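Local coordinates for uncharacterized protein (PDB 3NNG) that is of unknown function but folds as a calcium-binding F5/8 type C domain, a family whose members often recognise carbohydrates or membrane surfaces, at residues 15-20 against 70-75; 40-45 against 62-67; 140-145 against 149-154. The protein carries 1 engineered substitution. All blocks are in the same frame, centred on the assembly; numbering follows the deposited sequence.

Contact 1. Residues 15-20 against 70-75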
# COMPACT_ATOMS: atom_id res chain seq x y z
N SER A 15 15.44 1.53 3.06
CA SER A 15 15.66 0.27 2.35
C SER A 15 14.34 -0.46 2.14
O SER A 15 13.65 -0.77 3.10
CB SER A 15 16.62 -0.61 3.15
OG SER A 15 17.17 -1.62 2.33
N ALA A 16 13.99 -0.75 0.88
CA ALA A 16 12.78 -1.51 0.58
C ALA A 16 12.83 -2.89 1.24
O ALA A 16 13.84 -3.59 1.16
CB ALA A 16 12.60 -1.66 -0.92
N VAL A 17 11.73 -3.29 1.87
CA VAL A 17 11.66 -4.60 2.53
C VAL A 17 11.32 -5.68 1.50
O VAL A 17 10.36 -5.53 0.73
CB VAL A 17 10.59 -4.58 3.65
CG1 VAL A 17 10.36 -5.97 4.24
CG2 VAL A 17 10.96 -3.57 4.73
N ASP A 18 12.09 -6.77 1.47
CA ASP A 18 11.82 -7.91 0.58
C ASP A 18 10.42 -8.44 0.82
O ASP A 18 10.02 -8.64 1.97
CB ASP A 18 12.86 -9.02 0.79
CG ASP A 18 12.38 -10.38 0.29
OD1 ASP A 18 11.79 -10.46 -0.80
OD2 ASP A 18 12.58 -11.40 1.00
N ARG A 19 9.67 -8.67 -0.26
CA ARG A 19 8.22 -8.93 -0.17
C ARG A 19 7.82 -10.38 -0.48
O ARG A 19 6.66 -10.76 -0.31
CB ARG A 19 7.46 -7.97 -1.12
CG ARG A 19 7.65 -6.48 -0.80
CD ARG A 19 7.13 -5.57 -1.91
NE ARG A 19 7.86 -5.76 -3.15
CZ ARG A 19 7.62 -5.09 -4.28
NH1 ARG A 19 6.66 -4.17 -4.35
NH2 ARG A 19 8.35 -5.36 -5.36
N SER A 20 8.78 -11.17 -0.93
CA SER A 20 8.49 -12.50 -1.48
C SER A 20 7.81 -13.47 -0.50
O SER A 20 7.23 -14.46 -0.93
CB SER A 20 9.76 -13.15 -2.02
OG SER A 20 10.67 -13.40 -0.97
N ARG A 70 8.75 -11.18 8.24
CA ARG A 70 9.72 -10.61 9.18
C ARG A 70 9.28 -9.20 9.54
O ARG A 70 9.33 -8.30 8.70
CB ARG A 70 11.12 -10.58 8.57
CG ARG A 70 12.12 -9.71 9.34
CD ARG A 70 13.50 -9.62 8.65
NE ARG A 70 13.48 -8.85 7.41
CZ ARG A 70 13.59 -7.53 7.34
NH1 ARG A 70 13.73 -6.80 8.45
NH2 ARG A 70 13.56 -6.91 6.17
N PRO A 71 8.86 -9.00 10.79
CA PRO A 71 8.45 -7.66 11.23
C PRO A 71 9.56 -6.63 11.06
O PRO A 71 10.75 -6.95 11.20
CB PRO A 71 8.13 -7.84 12.71
CG PRO A 71 8.07 -9.30 12.96
CD PRO A 71 8.60 -10.05 11.78
N VAL A 72 9.18 -5.40 10.77
CA VAL A 72 10.18 -4.36 10.56
C VAL A 72 9.89 -3.11 11.36
O VAL A 72 8.75 -2.84 11.76
CB VAL A 72 10.32 -3.97 9.07
CG1 VAL A 72 10.38 -5.21 8.17
CG2 VAL A 72 9.17 -3.05 8.65
N THR A 73 10.93 -2.34 11.60
CA THR A 73 10.76 -1.01 12.13
C THR A 73 10.43 -0.12 10.93
O THR A 73 11.30 0.26 10.17
CB THR A 73 12.02 -0.58 12.88
OG1 THR A 73 12.16 -1.45 14.01
CG2 THR A 73 11.90 0.87 13.36
N LEU A 74 9.14 0.17 10.76
CA LEU A 74 8.63 0.79 9.54
C LEU A 74 8.92 2.29 9.46
O LEU A 74 8.42 3.06 10.28
CB LEU A 74 7.12 0.57 9.45
CG LEU A 74 6.41 1.13 8.23
CD1 LEU A 74 7.05 0.54 6.96
CD2 LEU A 74 4.92 0.81 8.29
N THR A 75 9.70 2.69 8.45
CA THR A 75 10.05 4.11 8.30
C THR A 75 9.16 4.84 7.29
O THR A 75 9.12 6.07 7.26
CB THR A 75 11.55 4.30 7.93
OG1 THR A 75 11.87 5.70 8.00
CG2 THR A 75 11.85 3.79 6.53
O HOH W 1 14.40 -7.07 3.08

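Contact 2. Residues 40-45 against 62-67. With CA (calcium ion), chain C.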
# COMPACT_ATOMS: atom_id res chain seq x y z
N HIS A 40 -1.78 -9.46 -4.82
CA HIS A 40 -0.38 -9.88 -4.97
C HIS A 40 0.28 -9.14 -6.12
O HIS A 40 1.50 -8.99 -6.17
CB HIS A 40 -0.31 -11.40 -5.21
CG HIS A 40 -0.99 -11.84 -6.47
ND1 HIS A 40 -2.35 -12.05 -6.54
CD2 HIS A 40 -0.50 -12.11 -7.70
CE1 HIS A 40 -2.67 -12.42 -7.76
NE2 HIS A 40 -1.57 -12.46 -8.49
N LEU A 41 -0.53 -8.66 -7.06
CA LEU A 41 0.02 -7.90 -8.18
C LEU A 41 0.60 -6.56 -7.74
O LEU A 41 1.39 -5.98 -8.46
CB LEU A 41 -1.02 -7.69 -9.29
CG LEU A 41 -1.55 -8.97 -9.94
CD1 LEU A 41 -2.63 -8.65 -10.97
CD2 LEU A 41 -0.43 -9.78 -10.60
N ALA A 42 0.24 -6.07 -6.56
CA ALA A 42 0.86 -4.85 -6.05
C ALA A 42 2.29 -5.03 -5.53
O ALA A 42 2.99 -4.04 -5.26
CB ALA A 42 -0.01 -4.23 -4.96
N ILE A 43 2.73 -6.28 -5.36
CA ILE A 43 4.06 -6.52 -4.80
C ILE A 43 4.93 -7.45 -5.66
O ILE A 43 5.79 -8.15 -5.15
CB ILE A 43 3.99 -7.10 -3.36
CG1 ILE A 43 3.20 -8.41 -3.34
CG2 ILE A 43 3.36 -6.07 -2.39
CD1 ILE A 43 3.57 -9.32 -2.18
N ASP A 44 4.71 -7.45 -6.98
CA ASP A 44 5.44 -8.38 -7.85
C ASP A 44 6.60 -7.74 -8.61
O ASP A 44 7.28 -8.41 -9.38
CB ASP A 44 4.48 -9.10 -8.81
CG ASP A 44 3.82 -8.16 -9.80
OD1 ASP A 44 4.21 -6.98 -9.84
OD2 ASP A 44 2.91 -8.61 -10.54
N GLY A 45 6.83 -6.45 -8.37
CA GLY A 45 7.95 -5.74 -8.97
C GLY A 45 7.68 -5.16 -10.35
O GLY A 45 8.59 -4.59 -10.95
N CYS A 62 -12.36 -0.04 1.16
CA CYS A 62 -11.32 -0.10 0.14
C CYS A 62 -9.95 -0.16 0.80
O CYS A 62 -9.49 0.83 1.37
CB CYS A 62 -11.40 1.13 -0.77
SG CYS A 62 -10.22 1.10 -2.16
N TRP A 63 -9.31 -1.32 0.74
CA TRP A 63 -8.05 -1.49 1.48
C TRP A 63 -7.17 -2.61 0.94
O TRP A 63 -7.63 -3.52 0.24
CB TRP A 63 -8.33 -1.66 2.98
CG TRP A 63 -9.27 -2.81 3.29
CD1 TRP A 63 -10.62 -2.74 3.48
CD2 TRP A 63 -8.91 -4.20 3.43
NE1 TRP A 63 -11.13 -4.00 3.73
CE2 TRP A 63 -10.10 -4.91 3.71
CE3 TRP A 63 -7.70 -4.91 3.34
CZ2 TRP A 63 -10.11 -6.29 3.90
CZ3 TRP A 63 -7.72 -6.28 3.53
CH2 TRP A 63 -8.92 -6.96 3.81
N TRP A 64 -5.88 -2.52 1.26
CA TRP A 64 -4.90 -3.52 0.88
C TRP A 64 -4.06 -3.83 2.13
O TRP A 64 -3.74 -2.93 2.91
CB TRP A 64 -4.04 -3.02 -0.29
CG TRP A 64 -2.98 -4.00 -0.80
CD1 TRP A 64 -3.05 -4.80 -1.93
CD2 TRP A 64 -1.69 -4.22 -0.23
NE1 TRP A 64 -1.87 -5.51 -2.07
CE2 TRP A 64 -1.03 -5.19 -1.03
CE3 TRP A 64 -1.02 -3.71 0.90
CZ2 TRP A 64 0.25 -5.65 -0.74
CZ3 TRP A 64 0.26 -4.17 1.19
CH2 TRP A 64 0.88 -5.13 0.37
N ASN A 65 -3.73 -5.09 2.33
CA ASN A 65 -3.17 -5.54 3.60
C ASN A 65 -2.04 -6.52 3.35
O ASN A 65 -2.12 -7.32 2.41
CB ASN A 65 -4.26 -6.23 4.44
CG ASN A 65 -3.79 -6.59 5.84
OD1 ASN A 65 -3.19 -7.65 6.07
ND2 ASN A 65 -4.07 -5.71 6.79
N THR A 66 -1.00 -6.46 4.18
CA THR A 66 0.07 -7.45 4.13
C THR A 66 0.45 -7.96 5.52
O THR A 66 0.62 -7.17 6.47
CB THR A 66 1.33 -6.94 3.38
OG1 THR A 66 2.32 -7.98 3.34
CG2 THR A 66 1.92 -5.71 4.08
N VAL A 67 0.54 -9.28 5.65
CA VAL A 67 1.18 -9.89 6.80
C VAL A 67 2.65 -10.06 6.44
O VAL A 67 2.98 -10.79 5.51
CB VAL A 67 0.58 -11.28 7.11
CG1 VAL A 67 1.08 -11.79 8.46
CG2 VAL A 67 -0.94 -11.23 7.09
CA CA C . 2.76 -4.80 -10.01

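Contact 3. Residues 140-145 against 149-154. With CA (calcium ion), chain C.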
# COMPACT_ATOMS: atom_id res chain seq x y z
N ILE A 140 -3.43 -0.48 4.34
CA ILE A 140 -3.71 0.84 3.82
C ILE A 140 -5.18 0.99 3.41
O ILE A 140 -5.64 0.34 2.47
CB ILE A 140 -2.73 1.24 2.68
CG1 ILE A 140 -3.04 2.64 2.15
CG2 ILE A 140 -2.73 0.20 1.56
CD1 ILE A 140 -1.94 3.20 1.24
N ASN A 141 -5.92 1.83 4.13
CA ASN A 141 -7.31 2.14 3.80
C ASN A 141 -7.35 3.32 2.84
O ASN A 141 -7.02 4.45 3.24
CB ASN A 141 -8.11 2.45 5.07
CG ASN A 141 -8.29 1.23 5.96
OD1 ASN A 141 -8.74 0.18 5.49
ND2 ASN A 141 -7.92 1.35 7.24
N CYS A 142 -7.74 3.05 1.59
CA CYS A 142 -7.73 4.06 0.54
C CYS A 142 -8.99 4.89 0.63
O CYS A 142 -10.09 4.36 0.56
CB CYS A 142 -7.61 3.39 -0.84
SG CYS A 142 -6.07 2.39 -0.93
N LEU A 143 -8.80 6.19 0.82
CA LEU A 143 -9.91 7.12 1.01
C LEU A 143 -10.42 7.72 -0.30
O LEU A 143 -11.62 7.67 -0.58
CB LEU A 143 -9.52 8.23 2.00
CG LEU A 143 -9.12 7.70 3.38
CD1 LEU A 143 -8.62 8.83 4.29
CD2 LEU A 143 -10.28 6.94 4.05
N THR A 144 -9.53 8.31 -1.09
CA THR A 144 -9.93 8.80 -2.40
C THR A 144 -8.89 8.37 -3.44
O THR A 144 -7.73 8.18 -3.11
CB THR A 144 -10.08 10.35 -2.42
OG1 THR A 144 -8.81 10.95 -2.16
CG2 THR A 144 -11.11 10.83 -1.38
N PRO A 145 -9.32 8.21 -4.70
CA PRO A 145 -10.72 8.41 -5.11
C PRO A 145 -11.64 7.36 -4.50
O PRO A 145 -11.16 6.28 -4.15
CB PRO A 145 -10.67 8.27 -6.64
CG PRO A 145 -9.43 7.55 -6.94
CD PRO A 145 -8.45 7.92 -5.85
N THR A 149 -10.00 2.62 -7.35
CA THR A 149 -8.59 2.95 -7.24
C THR A 149 -7.75 1.68 -7.07
O THR A 149 -8.27 0.56 -7.11
CB THR A 149 -8.35 3.99 -6.07
OG1 THR A 149 -7.02 4.53 -6.15
CG2 THR A 149 -8.55 3.35 -4.70
N GLY A 150 -6.45 1.86 -6.88
CA GLY A 150 -5.54 0.75 -6.68
C GLY A 150 -4.11 1.25 -6.82
O GLY A 150 -3.88 2.45 -6.77
N PHE A 151 -3.16 0.33 -6.99
CA PHE A 151 -1.78 0.73 -7.25
C PHE A 151 -0.98 -0.45 -7.76
O PHE A 151 -1.29 -1.60 -7.46
CB PHE A 151 -1.12 1.37 -6.02
CG PHE A 151 -1.41 0.66 -4.71
CD1 PHE A 151 -2.16 1.29 -3.72
CD2 PHE A 151 -0.89 -0.60 -4.46
CE1 PHE A 151 -2.42 0.65 -2.51
CE2 PHE A 151 -1.14 -1.25 -3.26
CZ PHE A 151 -1.92 -0.63 -2.28
N ALA A 152 0.04 -0.16 -8.57
CA ALA A 152 0.74 -1.21 -9.29
C ALA A 152 1.86 -1.77 -8.45
O ALA A 152 2.18 -2.94 -8.53
CB ALA A 152 1.28 -0.70 -10.61
N GLU A 153 2.43 -0.92 -7.61
CA GLU A 153 3.53 -1.33 -6.76
C GLU A 153 3.47 -0.59 -5.45
O GLU A 153 3.44 0.63 -5.43
CB GLU A 153 4.86 -1.03 -7.46
CG GLU A 153 5.20 -2.07 -8.51
CD GLU A 153 5.41 -3.44 -7.88
OE1 GLU A 153 6.24 -3.54 -6.96
OE2 GLU A 153 4.74 -4.40 -8.29
N ILE A 154 3.45 -1.34 -4.35
CA ILE A 154 3.63 -0.77 -3.03
C ILE A 154 4.86 -1.39 -2.37
O ILE A 154 5.15 -2.57 -2.55
CB ILE A 154 2.42 -1.02 -2.13
CG1 ILE A 154 2.60 -0.24 -0.82
CG2 ILE A 154 2.22 -2.54 -1.89
CD1 ILE A 154 1.32 -0.15 -0.01
CA CA C . 2.76 -4.80 -10.01

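Contact 1. Residues 15-20 against 70-75
In the interior of the F5/8 type C beta-sandwich, the side chain of Val-17 meets that of Val-72 tip to tip, with Val-17 CG2 3.9 Å from Val-72 CG1. The other branch, Val-17 CG1, lies 4.0 Å from the same Val-72 CG1, so one methyl sits against both tips of the valine opposite. Both valines are buried, and no hydrogen bond runs directly between 15-20 and 70-75.

Arg-70 closes the outer side of this pair. Its chain bends at chi3 (70°), and its guanidinium passes Val-17 obliquely, Arg-70 NH2 standing 3.9 Å from Val-17 CG1. Arg-70 NH2 forms a salt bridge with Glu-158 and a weak 3.2 Å bond to a water. That water also accepts from Asp-18 N at 2.8 Å, bridging the segments. Just beyond, Asp-18 OD1 takes Ser-20 N at 3.1 Å in an Asx turn, nearly straight (173°) but from above the carboxylate plane, while Ser-20 OG binds the same Asp-18 OD1 on its syn lone pair.

Val-17 pairs through its backbone with Leu-156 of strand 148-159 and Val-72 with Val-135 of strand 124-144, so the two valines meet by side chains inside a discoidin-like beta-sandwich.

Contact 2. Residues 40-45 against 62-67
Trp-64 reaches across to Ala-42 and Ile-43, its indole lying obliquely against both. Its CG is anti to the backbone N (chi1 -179°), which carries the ring away from strand 63-68 toward the short 3-10 turn at 40-42. Ala-42 CB touches the pyrrole side, 3.7 Å from Trp-64 NE1 and 4.2 Å from CE2. Ile-43 meets the benzo side with its CG2 branch, 3.5 Å from Trp-64 CZ2 and 3.8 Å from CH2. The two contacts are thus spread from the pyrrole to the benzo half of the indole, whose rotation is fixed by a hydrogen bond from NE1 to Ala-39 O.

In this discoidin-like beta-sandwich the turn both supplies calcium ligands and packs on Trp-64. Leu-41 O binds the calcium ion at 2.4 Å and Asp-44 OD1 at 2.6 Å, with Glu-46, Thr-49, Ala-152 and Glu-153 completing a shell of seven oxygen atoms. Ile-43 N bonds back to His-40 O at 3.1 Å, tightening the turn, and Asp-44 swings its carboxylate to the metal with CG between the backbone N and the carbonyl carbon (chi1 65°). Val-24 packs against both Ile-43 and Trp-64, extending the apolar patch to strand 23-26.

Contact 3. Residues 140-145 against 149-154
With CG set between its backbone N and carbonyl carbon (chi1 43°), Phe-151 directs its ring toward Ile-140, whose CG2 branch is the part that touches it. Thr-149 turns OG1 anti to its own N (chi1 -168°), which leaves its methyl for Cys-142 and its hydroxyl side for Pro-145.

The Phe-151 contact is made at the ring's edge: Ile-140 CG2 lies near the ring plane, 4.0 Å from Phe-151 CZ, and the two side chains run alongside in opposite senses. Cys-142 SG approaches the same ring obliquely, 4.3 Å from Phe-151 CE1. A looser contact joins Ile-140 CG2 to Ile-154 CD1. Farther along, Cys-142 CB stands 4.0 Å from Thr-149 CG2. The ring of Pro-145, which follows a cis peptide bond, lies roughly perpendicular to Thr-149, with Pro-145 CG 3.8 Å from Thr-149 CB and Pro-145 CD 3.7 Å from OG1. That hydroxyl is satisfied by Tyr-89 O.

No hydrogen bond links the two segments, and the axes of strands 140-144 and 149-151, inclined at 133°, come no closer than 8.8 Å, too far for paired neighbours; they approach by side chains. Strand 140-144 bonds instead to Cys-62 and Trp-64 and to strand 93-100, where Leu-143 and Thr-144 both face Ser-93 in a classic beta bulge.

Past Phe-151 the chain turns outward to the metal: Ala-152 O binds the calcium ion at 2.5 Å and Glu-153 OE2 at 2.6 Å. Glu-153 OE1 forms a salt bridge with Arg-19, so the carboxylate is held from both oxygens, its negative charge probably well offset. An apolar interior between the layers, with metal ligands on the adjoining turn, is typical of calcium-bearing discoidin-like beta-sandwiches.

In the fold
Contacts 2 and 3 have centres about 10 Å apart and share the calcium ion: 40-45 and 149-154 each give it two ligands. They also share a sheet, since strands 63-68 and 124-144 are neighbours, joined by Cys-62 O to Cys-142 N at 2.8 Å and Trp-64 O to Ile-140 N at 2.8 Å. Contact 1 lies farther out, its centre about 14 Å from that of contact 2 and 19 Å from that of contact 3. Arg-19 nevertheless ties it to the metal region: NH1 meets Glu-153 OE1 at 2.7 Å and Ile-154 O at 2.8 Å. Along the chain, contact 2 is nested within the loop closed by contact 1, and contact 3 follows both.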